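Local coordinates for protein Pab-dependent poly(a)-specific ribonuclease subunit PAN2 (Neurospora crassa, PDB 4CZW) that forms the catalytic subunit of the PAN2-PAN3 deadenylation complex, a poly(A)-specific exoribonuclease thought to shorten mRNA poly(A) tails, here its pseudo-protease and nuclease domains, at residues 359-364 with 372-377; 545-550 with 568-573; 493-498 with 522-527. All blocks are in the same frame, centred on the assembly; numbering follows the deposited sequence.

In the fold
The three contacts divide between the two domains. Contact 1 lies in the ubiquitin-protease-like domain, predicted to be catalytically inactive and to serve as a scaffold; contacts 2 and 3 lie in the exonuclease domain. The centre of contact 1 is about 38 Å from that of contact 2 and about 46 Å from that of contact 3. Contacts 2 and 3 join different strands of one mixed sheet, with centres about 25 Å apart and nearest atoms about 12 Å apart. Both approach the probable catalytic metal site: Gly550 of contact 2 is about 5 Å from the side chain of Asp554, and the side chain of Tyr495 in contact 3 about 7 Å from that of Glu447.

Contact 1 of 3, residues 359-364 with 372-377; sequences DRWHLF and ISKVEA
Trp361 and Ile372 join the two ends of a beta-hairpin in the ubiquitin-protease-like domain: strand 361-365 turns back into strand 368-371, and the short helix 374-377 folds against the indole at the start of the hairpin. The backbone link is Ile372 N to Trp361 O, 2.9 Å and nearly straight at 174°. The tight side of the contact lies around Trp361. Its CG stands anti to the carbonyl carbon (chi1 -64°), which lays the indole beside the helix. There Ala377 CB packs against the ring, 3.6 Å from Trp361 CE3, and the aliphatic start of Lys374 runs past the pyrrole part, with Lys374 CG 3.6 Å from Trp361 NE1. Alanine suits this place because its lone methyl lets the helix come close to the indole. Ile372 adds its branched side chain on the strand side: CG1 reaches Trp361 CB at 3.8 Å, while CG2 faces Leu363 CB.

The polar side is looser. Lys374 bends at chi2 and chi3 across Asp359, but the ion pair is long, 3.9 Å between Asp359 OD2 and Lys374 NZ, and the ammonium has a further salt bridge with Glu290. Ser373 suits the N-cap: its OG accepts the helix's Glu376 N, satisfying an amide that has no earlier turn to bond to. A water lies beside the backbone link, between the two segments, accepting from Trp361 N at 3.1 Å.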
ATOM      1  N   ASP A 359       0.921 -23.369  -6.412  1.00 81.38           N
ATOM      2  CA  ASP A 359       1.969 -22.995  -5.470  1.00 76.13           C
ATOM      3  C   ASP A 359       2.910 -21.953  -6.066  1.00 72.37           C
ATOM      4  O   ASP A 359       3.834 -22.285  -6.809  1.00 71.51           O
ATOM      5  CB  ASP A 359       2.760 -24.228  -5.031  1.00 82.30           C
ATOM      6  CG  ASP A 359       1.917 -25.206  -4.238  1.00 80.52           C
ATOM      7  OD1 ASP A 359       1.003 -24.756  -3.516  1.00 81.09           O
ATOM      8  OD2 ASP A 359       2.169 -26.427  -4.336  1.00 89.98           O
ATOM      9  N   ARG A 360       2.663 -20.689  -5.735  1.00 63.18           N
ATOM     10  CA  ARG A 360       3.487 -19.590  -6.220  1.00 56.24           C
ATOM     11  C   ARG A 360       3.950 -18.714  -5.059  1.00 48.50           C
ATOM     12  O   ARG A 360       3.762 -17.498  -5.073  1.00 45.58           O
ATOM     13  CB  ARG A 360       2.718 -18.753  -7.243  1.00 64.53           C
ATOM     14  CG  ARG A 360       2.206 -19.548  -8.434  1.00 72.83           C
ATOM     15  CD  ARG A 360       1.504 -18.650  -9.439  1.00 70.99           C
ATOM     16  NE  ARG A 360       2.367 -17.559  -9.882  1.00 79.30           N
ATOM     17  CZ  ARG A 360       3.255 -17.661 -10.864  1.00 84.78           C
ATOM     18  NH1 ARG A 360       3.402 -18.809 -11.511  1.00 91.29           N
ATOM     19  NH2 ARG A 360       3.998 -16.615 -11.200  1.00 70.68           N
ATOM     20  N   TRP A 361       4.556 -19.342  -4.058  1.00 47.72           N
ATOM     21  CA  TRP A 361       4.999 -18.633  -2.861  1.00 43.47           C
ATOM     22  C   TRP A 361       6.263 -17.818  -3.112  1.00 50.35           C
ATOM     23  O   TRP A 361       7.186 -18.272  -3.790  1.00 51.53           O
ATOM     24  CB  TRP A 361       5.232 -19.624  -1.719  1.00 45.97           C
ATOM     25  CG  TRP A 361       3.987 -20.332  -1.286  1.00 52.88           C
ATOM     26  CD1 TRP A 361       3.479 -21.489  -1.804  1.00 52.43           C
ATOM     27  CD2 TRP A 361       3.088 -19.929  -0.245  1.00 50.67           C
ATOM     28  NE1 TRP A 361       2.320 -21.831  -1.149  1.00 53.55           N
ATOM     29  CE2 TRP A 361       2.058 -20.891  -0.190  1.00 52.72           C
ATOM     30  CE3 TRP A 361       3.054 -18.850   0.643  1.00 48.49           C
ATOM     31  CZ2 TRP A 361       1.006 -20.803   0.721  1.00 47.61           C
ATOM     32  CZ3 TRP A 361       2.009 -18.767   1.546  1.00 44.06           C
ATOM     33  CH2 TRP A 361       1.000 -19.737   1.578  1.00 49.14           C
ATOM     34  N   HIS A 362       6.296 -16.612  -2.554  1.00 46.71           N
ATOM     35  CA  HIS A 362       7.453 -15.733  -2.689  1.00 37.43           C
ATOM     36  C   HIS A 362       7.863 -15.129  -1.350  1.00 41.28           C
ATOM     37  O   HIS A 362       7.020 -14.852  -0.496  1.00 40.10           O
ATOM     38  CB  HIS A 362       7.166 -14.613  -3.689  1.00 42.91           C
ATOM     39  CG  HIS A 362       7.149 -15.064  -5.116  1.00 46.29           C
ATOM     40  ND1 HIS A 362       6.101 -15.774  -5.660  1.00 46.03           N
ATOM     41  CD2 HIS A 362       8.054 -14.907  -6.110  1.00 45.72           C
ATOM     42  CE1 HIS A 362       6.361 -16.033  -6.930  1.00 50.77           C
ATOM     43  NE2 HIS A 362       7.540 -15.518  -7.227  1.00 45.62           N
ATOM     44  N   LEU A 363       9.164 -14.925  -1.177  1.00 43.52           N
ATOM     45  CA  LEU A 363       9.690 -14.276   0.015  1.00 37.11           C
ATOM     46  C   LEU A 363       9.899 -12.786  -0.231  1.00 45.51           C
ATOM     47  O   LEU A 363      10.710 -12.396  -1.071  1.00 50.39           O
ATOM     48  CB  LEU A 363      11.003 -14.928   0.450  1.00 29.67           C
ATOM     49  CG  LEU A 363      11.811 -14.187   1.517  1.00 37.61           C
ATOM     50  CD1 LEU A 363      11.018 -14.052   2.808  1.00 37.13           C
ATOM     51  CD2 LEU A 363      13.140 -14.885   1.768  1.00 38.08           C
ATOM     52  N   PHE A 364       9.163 -11.957   0.501  1.00 44.14           N
ATOM     53  CA  PHE A 364       9.294 -10.512   0.375  1.00 39.74           C
ATOM     54  C   PHE A 364      10.096  -9.925   1.531  1.00 37.49           C
ATOM     55  O   PHE A 364       9.530  -9.379   2.479  1.00 41.34           O
ATOM     56  CB  PHE A 364       7.916  -9.849   0.299  1.00 34.19           C
ATOM     57  CG  PHE A 364       7.179 -10.126  -0.980  1.00 35.44           C
ATOM     58  CD1 PHE A 364       7.358  -9.311  -2.086  1.00 41.77           C
ATOM     59  CD2 PHE A 364       6.307 -11.196  -1.076  1.00 36.59           C
ATOM     60  CE1 PHE A 364       6.681  -9.561  -3.266  1.00 45.15           C
ATOM     61  CE2 PHE A 364       5.627 -11.451  -2.253  1.00 39.51           C
ATOM     62  CZ  PHE A 364       5.814 -10.632  -3.349  1.00 42.14           C
ATOM     63  N   ILE A 372       9.943 -19.089  -3.549  1.00 44.68           N
ATOM     64  CA  ILE A 372      10.211 -20.194  -2.635  1.00 37.35           C
ATOM     65  C   ILE A 372       9.179 -21.305  -2.785  1.00 45.27           C
ATOM     66  O   ILE A 372       8.122 -21.109  -3.387  1.00 45.72           O
ATOM     67  CB  ILE A 372      10.227 -19.725  -1.166  1.00 40.11           C
ATOM     68  CG1 ILE A 372       8.896 -19.061  -0.804  1.00 48.54           C
ATOM     69  CG2 ILE A 372      11.390 -18.777  -0.915  1.00 35.23           C
ATOM     70  CD1 ILE A 372       8.827 -18.575   0.626  1.00 42.48           C
ATOM     71  N   SER A 373       9.493 -22.472  -2.232  1.00 43.21           N
ATOM     72  CA  SER A 373       8.575 -23.605  -2.256  1.00 38.41           C
ATOM     73  C   SER A 373       7.492 -23.443  -1.196  1.00 49.36           C
ATOM     74  O   SER A 373       7.600 -22.592  -0.313  1.00 51.55           O
ATOM     75  CB  SER A 373       9.334 -24.915  -2.035  1.00 38.71           C
ATOM     76  OG  SER A 373       9.969 -24.928  -0.768  1.00 45.61           O
ATOM     77  N   LYS A 374       6.446 -24.260  -1.289  1.00 43.67           N
ATOM     78  CA  LYS A 374       5.374 -24.232  -0.302  1.00 41.34           C
ATOM     79  C   LYS A 374       5.901 -24.660   1.063  1.00 45.94           C
ATOM     80  O   LYS A 374       5.508 -24.110   2.092  1.00 50.47           O
ATOM     81  CB  LYS A 374       4.218 -25.139  -0.722  1.00 51.55           C
ATOM     82  CG  LYS A 374       3.009 -25.048   0.197  1.00 53.47           C
ATOM     83  CD  LYS A 374       2.251 -26.365   0.268  1.00 55.31           C
ATOM     84  CE  LYS A 374       1.730 -26.785  -1.093  1.00 65.07           C
ATOM     85  NZ  LYS A 374       0.939 -28.044  -1.013  1.00 73.79           N
ATOM     86  N   VAL A 375       6.794 -25.645   1.055  1.00 39.78           N
ATOM     87  CA  VAL A 375       7.398 -26.160   2.278  1.00 46.36           C
ATOM     88  C   VAL A 375       8.136 -25.063   3.035  1.00 42.20           C
ATOM     89  O   VAL A 375       7.902 -24.857   4.225  1.00 39.80           O
ATOM     90  CB  VAL A 375       8.375 -27.314   1.977  1.00 45.88           C
ATOM     91  CG1 VAL A 375       9.155 -27.693   3.226  1.00 49.40           C
ATOM     92  CG2 VAL A 375       7.623 -28.514   1.423  1.00 42.00           C
ATOM     93  N   GLU A 376       9.019 -24.361   2.333  1.00 48.62           N
ATOM     94  CA  GLU A 376       9.790 -23.267   2.915  1.00 49.14           C
ATOM     95  C   GLU A 376       8.885 -22.167   3.463  1.00 43.70           C
ATOM     96  O   GLU A 376       9.148 -21.606   4.527  1.00 45.27           O
ATOM     97  CB  GLU A 376      10.753 -22.689   1.874  1.00 46.33           C
ATOM     98  CG  GLU A 376      11.430 -21.389   2.285  1.00 35.81           C
ATOM     99  CD  GLU A 376      12.403 -21.564   3.435  1.00 47.50           C
ATOM    100  OE1 GLU A 376      12.823 -22.711   3.699  1.00 51.01           O
ATOM    101  OE2 GLU A 376      12.750 -20.552   4.077  1.00 47.39           O
ATOM    102  N   ALA A 377       7.816 -21.868   2.732  1.00 43.34           N
ATOM    103  CA  ALA A 377       6.867 -20.841   3.143  1.00 48.11           C
ATOM    104  C   ALA A 377       6.073 -21.276   4.370  1.00 48.69           C
ATOM    105  O   ALA A 377       5.599 -20.441   5.142  1.00 46.85           O
ATOM    106  CB  ALA A 377       5.927 -20.504   1.998  1.00 37.67           C
TER
HETATM  107  O   HOH W   1       5.987 -22.055  -4.379  1.00 49.89           O

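Contact 2 of 3, residues 545-550 with 568-573; sequences KFLGHG and IDTSII
With chi1 at -167°, CG anti to the backbone N, the His549 ring swings across to Thr570, whose chi1 of 56° holds OG1 between its backbone N and carbonyl carbon. The two side chains meet at about a right angle: Thr570 OG1 lies at the ring edge, in its plane, hydrogen-bonded to His549 ND1 at 2.6 Å. Over one face of the ring sits Ser571 CB, a CH-pi contact 3.7 Å from the centroid.

Asp569 is turned toward Gly550, and its OD1 is gripped by three donors. Gly550 N meets Asp569 OD1 from the syn side at 2.8 Å, Ser571 N from the anti side as an N-cap bond, and Ser571 OG from above the carboxylate plane. Its other oxygen accepts from Leu551 N at the start of helix 551-558, so one short acid ties the beginnings of two helices together. Gly550 suits its place because its phi is positive (63°).

Behind this cluster the strands run parallel. Ile568 N bonds to Phe546 O at 2.8 Å, Gly548 N to Ile568 O at 3.0 Å, and Thr570 N to Gly548 O at 2.9 Å. Leu547 CG packs on Ile568 CG2 at 3.9 Å, both branched chains facing Tyr615 of helix 604-623. Strand 545-548, helix 551-558 and strand 567-569 form a beta-alpha-beta unit of the RNase H-like exonuclease fold, and its helix carries Asp554, a probable catalytic metal ligand.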
ATOM      1  N   LYS A 545       0.142  10.394 -21.016  1.00 50.00           N
ATOM      2  CA  LYS A 545       1.578  10.261 -21.222  1.00 47.19           C
ATOM      3  C   LYS A 545       2.316  11.417 -20.556  1.00 43.41           C
ATOM      4  O   LYS A 545       2.131  12.578 -20.924  1.00 44.05           O
ATOM      5  CB  LYS A 545       1.903  10.210 -22.716  1.00 44.07           C
ATOM      6  CG  LYS A 545       1.195   9.089 -23.459  1.00 44.74           C
ATOM      7  CD  LYS A 545       1.322   9.247 -24.964  1.00 55.32           C
ATOM      8  CE  LYS A 545       0.510   8.189 -25.694  1.00 69.88           C
ATOM      9  NZ  LYS A 545       0.514   8.392 -27.169  1.00 71.95           N
ATOM     10  N   PHE A 546       3.146  11.095 -19.571  1.00 44.19           N
ATOM     11  CA  PHE A 546       3.863  12.112 -18.811  1.00 45.31           C
ATOM     12  C   PHE A 546       5.172  12.497 -19.490  1.00 48.06           C
ATOM     13  O   PHE A 546       6.058  11.661 -19.674  1.00 47.32           O
ATOM     14  CB  PHE A 546       4.127  11.625 -17.384  1.00 47.65           C
ATOM     15  CG  PHE A 546       2.904  11.622 -16.509  1.00 43.37           C
ATOM     16  CD1 PHE A 546       1.922  10.659 -16.669  1.00 46.97           C
ATOM     17  CD2 PHE A 546       2.740  12.583 -15.525  1.00 47.60           C
ATOM     18  CE1 PHE A 546       0.797  10.657 -15.868  1.00 44.97           C
ATOM     19  CE2 PHE A 546       1.617  12.584 -14.719  1.00 48.00           C
ATOM     20  CZ  PHE A 546       0.644  11.620 -14.891  1.00 43.84           C
ATOM     21  N   LEU A 547       5.283  13.768 -19.861  1.00 41.79           N
ATOM     22  CA  LEU A 547       6.468  14.278 -20.540  1.00 37.56           C
ATOM     23  C   LEU A 547       7.295  15.145 -19.595  1.00 39.14           C
ATOM     24  O   LEU A 547       6.756  16.003 -18.898  1.00 46.99           O
ATOM     25  CB  LEU A 547       6.065  15.071 -21.789  1.00 41.05           C
ATOM     26  CG  LEU A 547       7.119  15.374 -22.859  1.00 44.08           C
ATOM     27  CD1 LEU A 547       6.448  15.538 -24.216  1.00 30.61           C
ATOM     28  CD2 LEU A 547       7.925  16.620 -22.518  1.00 35.11           C
ATOM     29  N   GLY A 548       8.604  14.919 -19.574  1.00 39.06           N
ATOM     30  CA  GLY A 548       9.491  15.685 -18.719  1.00 33.73           C
ATOM     31  C   GLY A 548      10.953  15.332 -18.904  1.00 39.56           C
ATOM     32  O   GLY A 548      11.309  14.571 -19.805  1.00 37.60           O
ATOM     33  N   HIS A 549      11.803  15.887 -18.047  1.00 38.49           N
ATOM     34  CA  HIS A 549      13.238  15.641 -18.121  1.00 44.48           C
ATOM     35  C   HIS A 549      13.740  15.001 -16.832  1.00 44.60           C
ATOM     36  O   HIS A 549      13.702  15.620 -15.770  1.00 40.78           O
ATOM     37  CB  HIS A 549      13.991  16.943 -18.394  1.00 41.64           C
ATOM     38  CG  HIS A 549      15.421  16.744 -18.792  1.00 43.81           C
ATOM     39  ND1 HIS A 549      15.805  16.511 -20.095  1.00 43.65           N
ATOM     40  CD2 HIS A 549      16.559  16.741 -18.059  1.00 38.20           C
ATOM     41  CE1 HIS A 549      17.117  16.376 -20.148  1.00 43.30           C
ATOM     42  NE2 HIS A 549      17.599  16.510 -18.926  1.00 41.91           N
ATOM     43  N   GLY A 550      14.211  13.761 -16.932  1.00 40.05           N
ATOM     44  CA  GLY A 550      14.677  13.021 -15.773  1.00 41.26           C
ATOM     45  C   GLY A 550      13.562  12.785 -14.772  1.00 43.37           C
ATOM     46  O   GLY A 550      13.712  13.062 -13.582  1.00 39.79           O
ATOM     47  N   ILE A 568       7.387   9.954 -21.417  1.00 43.97           N
ATOM     48  CA  ILE A 568       8.218  10.548 -22.456  1.00 36.64           C
ATOM     49  C   ILE A 568       9.302  11.393 -21.800  1.00 43.15           C
ATOM     50  O   ILE A 568       9.060  12.531 -21.397  1.00 47.68           O
ATOM     51  CB  ILE A 568       7.395  11.414 -23.427  1.00 36.18           C
ATOM     52  CG1 ILE A 568       6.292  10.579 -24.079  1.00 38.21           C
ATOM     53  CG2 ILE A 568       8.295  12.021 -24.492  1.00 34.70           C
ATOM     54  CD1 ILE A 568       5.455  11.346 -25.079  1.00 37.48           C
ATOM     55  N   ASP A 569      10.498  10.824 -21.682  1.00 41.52           N
ATOM     56  CA  ASP A 569      11.589  11.486 -20.977  1.00 37.53           C
ATOM     57  C   ASP A 569      12.645  11.999 -21.953  1.00 45.32           C
ATOM     58  O   ASP A 569      13.259  11.221 -22.683  1.00 44.65           O
ATOM     59  CB  ASP A 569      12.220  10.528 -19.962  1.00 33.87           C
ATOM     60  CG  ASP A 569      13.001  11.250 -18.880  1.00 47.57           C
ATOM     61  OD1 ASP A 569      13.721  12.221 -19.199  1.00 49.83           O
ATOM     62  OD2 ASP A 569      12.892  10.847 -17.704  1.00 46.38           O
ATOM     63  N   THR A 570      12.855  13.311 -21.949  1.00 42.57           N
ATOM     64  CA  THR A 570      13.804  13.945 -22.858  1.00 48.01           C
ATOM     65  C   THR A 570      15.253  13.626 -22.496  1.00 42.75           C
ATOM     66  O   THR A 570      16.138  13.692 -23.348  1.00 49.35           O
ATOM     67  CB  THR A 570      13.619  15.475 -22.883  1.00 43.00           C
ATOM     68  OG1 THR A 570      13.734  15.995 -21.553  1.00 41.56           O
ATOM     69  CG2 THR A 570      12.255  15.837 -23.446  1.00 32.64           C
ATOM     70  N   SER A 571      15.493  13.283 -21.233  1.00 37.12           N
ATOM     71  CA  SER A 571      16.837  12.928 -20.790  1.00 41.85           C
ATOM     72  C   SER A 571      17.236  11.570 -21.352  1.00 47.47           C
ATOM     73  O   SER A 571      18.417  11.287 -21.541  1.00 50.24           O
ATOM     74  CB  SER A 571      16.923  12.908 -19.262  1.00 42.52           C
ATOM     75  OG  SER A 571      16.219  11.801 -18.726  1.00 42.60           O
ATOM     76  N   ILE A 572      16.234  10.737 -21.614  1.00 49.89           N
ATOM     77  CA  ILE A 572      16.448   9.414 -22.187  1.00 50.90           C
ATOM     78  C   ILE A 572      16.516   9.497 -23.709  1.00 46.81           C
ATOM     79  O   ILE A 572      17.322   8.817 -24.346  1.00 45.35           O
ATOM     80  CB  ILE A 572      15.326   8.439 -21.773  1.00 46.44           C
ATOM     81  CG1 ILE A 572      15.278   8.299 -20.250  1.00 49.15           C
ATOM     82  CG2 ILE A 572      15.512   7.081 -22.433  1.00 29.92           C
ATOM     83  CD1 ILE A 572      14.180   7.382 -19.758  1.00 52.99           C
ATOM     84  N   ILE A 573      15.666  10.345 -24.279  1.00 47.63           N
ATOM     85  CA  ILE A 573      15.593  10.532 -25.724  1.00 42.85           C
ATOM     86  C   ILE A 573      16.926  10.979 -26.319  1.00 48.29           C
ATOM     87  O   ILE A 573      17.411  10.392 -27.286  1.00 53.76           O
ATOM     88  CB  ILE A 573      14.508  11.562 -26.092  1.00 44.05           C
ATOM     89  CG1 ILE A 573      13.114  10.968 -25.884  1.00 40.20           C
ATOM     90  CG2 ILE A 573      14.669  12.018 -27.527  1.00 50.42           C
ATOM     91  CD1 ILE A 573      11.988  11.922 -26.218  1.00 42.93           C
TER

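Contact 3 of 3, residues 493-498 with 522-527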
ATOM      1  N   ASP A 493      -0.833  23.692 -10.989  1.00 49.73           N
ATOM      2  CA  ASP A 493       0.332  24.325 -10.384  1.00 46.68           C
ATOM      3  C   ASP A 493       0.140  24.391  -8.875  1.00 48.09           C
ATOM      4  O   ASP A 493      -0.011  25.469  -8.300  1.00 46.74           O
ATOM      5  CB  ASP A 493       0.564  25.722 -10.963  1.00 48.66           C
ATOM      6  CG  ASP A 493       1.893  26.317 -10.536  1.00 48.20           C
ATOM      7  OD1 ASP A 493       2.837  25.542 -10.269  1.00 38.62           O
ATOM      8  OD2 ASP A 493       1.996  27.560 -10.467  1.00 40.53           O
ATOM      9  N   ASP A 494       0.144  23.224  -8.242  1.00 49.25           N
ATOM     10  CA  ASP A 494      -0.145  23.122  -6.818  1.00 45.47           C
ATOM     11  C   ASP A 494       1.100  23.256  -5.951  1.00 50.62           C
ATOM     12  O   ASP A 494       2.124  22.624  -6.209  1.00 51.14           O
ATOM     13  CB  ASP A 494      -0.834  21.791  -6.512  1.00 38.45           C
ATOM     14  CG  ASP A 494      -2.168  21.649  -7.215  1.00 51.28           C
ATOM     15  OD1 ASP A 494      -2.790  22.686  -7.525  1.00 58.57           O
ATOM     16  OD2 ASP A 494      -2.594  20.500  -7.454  1.00 47.92           O
ATOM     17  N   TYR A 495       1.000  24.091  -4.924  1.00 50.27           N
ATOM     18  CA  TYR A 495       2.007  24.146  -3.875  1.00 48.80           C
ATOM     19  C   TYR A 495       1.523  23.292  -2.710  1.00 51.07           C
ATOM     20  O   TYR A 495       0.324  23.232  -2.434  1.00 50.94           O
ATOM     21  CB  TYR A 495       2.266  25.587  -3.434  1.00 48.01           C
ATOM     22  CG  TYR A 495       3.084  26.396  -4.418  1.00 43.09           C
ATOM     23  CD1 TYR A 495       2.579  26.722  -5.670  1.00 45.61           C
ATOM     24  CD2 TYR A 495       4.358  26.841  -4.090  1.00 45.26           C
ATOM     25  CE1 TYR A 495       3.320  27.467  -6.568  1.00 43.97           C
ATOM     26  CE2 TYR A 495       5.107  27.585  -4.983  1.00 46.97           C
ATOM     27  CZ  TYR A 495       4.583  27.894  -6.219  1.00 45.96           C
ATOM     28  OH  TYR A 495       5.324  28.634  -7.112  1.00 49.78           O
ATOM     29  N   ILE A 496       2.450  22.625  -2.030  1.00 47.95           N
ATOM     30  CA  ILE A 496       2.074  21.636  -1.026  1.00 48.64           C
ATOM     31  C   ILE A 496       2.169  22.162   0.400  1.00 58.75           C
ATOM     32  O   ILE A 496       3.233  22.593   0.844  1.00 50.52           O
ATOM     33  CB  ILE A 496       2.948  20.375  -1.137  1.00 50.80           C
ATOM     34  CG1 ILE A 496       2.972  19.871  -2.582  1.00 46.76           C
ATOM     35  CG2 ILE A 496       2.449  19.294  -0.190  1.00 39.36           C
ATOM     36  CD1 ILE A 496       1.601  19.609  -3.153  1.00 45.24           C
ATOM     37  N   HIS A 497       1.048  22.122   1.113  1.00 60.63           N
ATOM     38  CA  HIS A 497       1.042  22.427   2.535  1.00 53.43           C
ATOM     39  C   HIS A 497       1.663  21.258   3.287  1.00 54.33           C
ATOM     40  O   HIS A 497       0.974  20.309   3.663  1.00 61.29           O
ATOM     41  CB  HIS A 497      -0.377  22.703   3.037  1.00 59.78           C
ATOM     42  CG  HIS A 497      -0.445  23.097   4.480  1.00 70.26           C
ATOM     43  ND1 HIS A 497       0.678  23.365   5.234  1.00 67.06           N
ATOM     44  CD2 HIS A 497      -1.501  23.268   5.310  1.00 60.42           C
ATOM     45  CE1 HIS A 497       0.317  23.682   6.464  1.00 60.10           C
ATOM     46  NE2 HIS A 497      -1.001  23.632   6.536  1.00 67.30           N
ATOM     47  N   ILE A 498       2.971  21.333   3.498  1.00 54.21           N
ATOM     48  CA  ILE A 498       3.714  20.247   4.121  1.00 59.45           C
ATOM     49  C   ILE A 498       3.590  20.280   5.640  1.00 66.30           C
ATOM     50  O   ILE A 498       3.930  21.274   6.283  1.00 69.45           O
ATOM     51  CB  ILE A 498       5.198  20.300   3.722  1.00 59.12           C
ATOM     52  CG1 ILE A 498       5.325  20.224   2.199  1.00 49.82           C
ATOM     53  CG2 ILE A 498       5.973  19.176   4.390  1.00 59.25           C
ATOM     54  CD1 ILE A 498       6.725  20.426   1.691  1.00 52.18           C
ATOM     55  N   SER A 522       0.220  32.721   1.719  1.00 70.76           N
ATOM     56  CA  SER A 522       0.500  32.218   0.376  1.00 62.39           C
ATOM     57  C   SER A 522      -0.442  32.809  -0.666  1.00 69.35           C
ATOM     58  O   SER A 522      -1.632  32.990  -0.413  1.00 67.97           O
ATOM     59  CB  SER A 522       0.409  30.690   0.341  1.00 66.00           C
ATOM     60  OG  SER A 522       0.688  30.194  -0.957  1.00 65.88           O
ATOM     61  N   GLN A 523       0.107  33.112  -1.839  1.00 71.55           N
ATOM     62  CA  GLN A 523      -0.687  33.584  -2.967  1.00 68.15           C
ATOM     63  C   GLN A 523      -0.887  32.454  -3.967  1.00 65.93           C
ATOM     64  O   GLN A 523      -1.442  32.651  -5.049  1.00 66.49           O
ATOM     65  CB  GLN A 523      -0.010  34.778  -3.643  1.00 66.64           C
ATOM     66  CG  GLN A 523       0.030  36.029  -2.786  1.00 70.00           C
ATOM     67  CD  GLN A 523      -1.354  36.575  -2.498  1.00 68.77           C
ATOM     68  OE1 GLN A 523      -1.688  36.876  -1.353  1.00 84.12           O
ATOM     69  NE2 GLN A 523      -2.167  36.707  -3.540  1.00 68.98           N
ATOM     70  N   ARG A 524      -0.431  31.266  -3.587  1.00 67.02           N
ATOM     71  CA  ARG A 524      -0.473  30.103  -4.463  1.00 60.28           C
ATOM     72  C   ARG A 524      -1.715  29.259  -4.217  1.00 57.63           C
ATOM     73  O   ARG A 524      -2.478  29.512  -3.285  1.00 62.18           O
ATOM     74  CB  ARG A 524       0.775  29.245  -4.260  1.00 55.92           C
ATOM     75  CG  ARG A 524       2.071  30.029  -4.150  1.00 53.31           C
ATOM     76  CD  ARG A 524       2.385  30.775  -5.432  1.00 50.50           C
ATOM     77  NE  ARG A 524       3.667  31.466  -5.354  1.00 55.96           N
ATOM     78  CZ  ARG A 524       4.190  32.184  -6.342  1.00 50.55           C
ATOM     79  NH1 ARG A 524       3.540  32.306  -7.491  1.00 55.77           N
ATOM     80  NH2 ARG A 524       5.364  32.779  -6.183  1.00 59.34           N
ATOM     81  N   ASN A 525      -1.910  28.250  -5.060  1.00 64.14           N
ATOM     82  CA  ASN A 525      -2.956  27.265  -4.830  1.00 56.52           C
ATOM     83  C   ASN A 525      -2.451  26.203  -3.864  1.00 54.88           C
ATOM     84  O   ASN A 525      -2.221  25.055  -4.248  1.00 71.48           O
ATOM     85  CB  ASN A 525      -3.402  26.625  -6.147  1.00 55.27           C
ATOM     86  CG  ASN A 525      -4.628  25.747  -5.982  1.00 57.79           C
ATOM     87  OD1 ASN A 525      -5.453  25.972  -5.096  1.00 58.09           O
ATOM     88  ND2 ASN A 525      -4.750  24.736  -6.834  1.00 57.18           N
ATOM     89  N   LEU A 526      -2.265  26.599  -2.609  1.00 61.44           N
ATOM     90  CA  LEU A 526      -1.713  25.711  -1.593  1.00 57.73           C
ATOM     91  C   LEU A 526      -2.710  24.625  -1.206  1.00 51.54           C
ATOM     92  O   LEU A 526      -3.811  24.918  -0.738  1.00 63.40           O
ATOM     93  CB  LEU A 526      -1.296  26.511  -0.358  1.00 49.28           C
ATOM     94  CG  LEU A 526      -0.417  25.782   0.659  1.00 53.77           C
ATOM     95  CD1 LEU A 526       0.917  25.410   0.039  1.00 46.31           C
ATOM     96  CD2 LEU A 526      -0.212  26.639   1.893  1.00 55.77           C
ATOM     97  N   VAL A 527      -2.321  23.370  -1.406  1.00 48.51           N
ATOM     98  CA  VAL A 527      -3.200  22.241  -1.124  1.00 46.42           C
ATOM     99  C   VAL A 527      -2.511  21.187  -0.264  1.00 48.05           C
ATOM    100  O   VAL A 527      -1.303  21.252  -0.031  1.00 50.29           O
ATOM    101  CB  VAL A 527      -3.694  21.574  -2.423  1.00 49.77           C
ATOM    102  CG1 VAL A 527      -4.523  22.550  -3.245  1.00 42.08           C
ATOM    103  CG2 VAL A 527      -2.516  21.052  -3.231  1.00 47.52           C
TER
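Arg524, the first residue of 522-527 to meet Tyr495, closes an ST turn, its N donating to Ser522 OG. Its chain, bent at chi2 (-64°), runs over one face of the Tyr495 ring: CG lies 3.6 Å from the ring centroid, 7° off the normal. The guanidinium continues almost parallel to the ring, with Tyr495 OH over its face, and NE forms a salt bridge to Asp516. With an alanine at Tyr495, the ring under the arginine's CB, CG and CD is gone, and that stretch is likely to pack loosely, held mainly through Asp516. Asn525 is the centre of an inverse gamma turn, and its O accepts a weak bond from Tyr495 N, 3.4 Å. At the margin of the RNase H-like exonuclease domain's mixed sheet, strands 493-496 and 525-527 pair in parallel, their axes 49° apart. Leu526 points to the same face as Tyr495, its CD1 3.7 Å from Tyr495 CB and its CG 3.9 Å from His497 CB. Val527 N donates to Tyr495 O at 2.8 Å, and Val527 O receives His497 N, also at 2.8 Å. On the opposite face, beta-branched Val527 brings CG2 to Asp494 CB at 3.8 Å, Ala532 of helix 529-541 touching both.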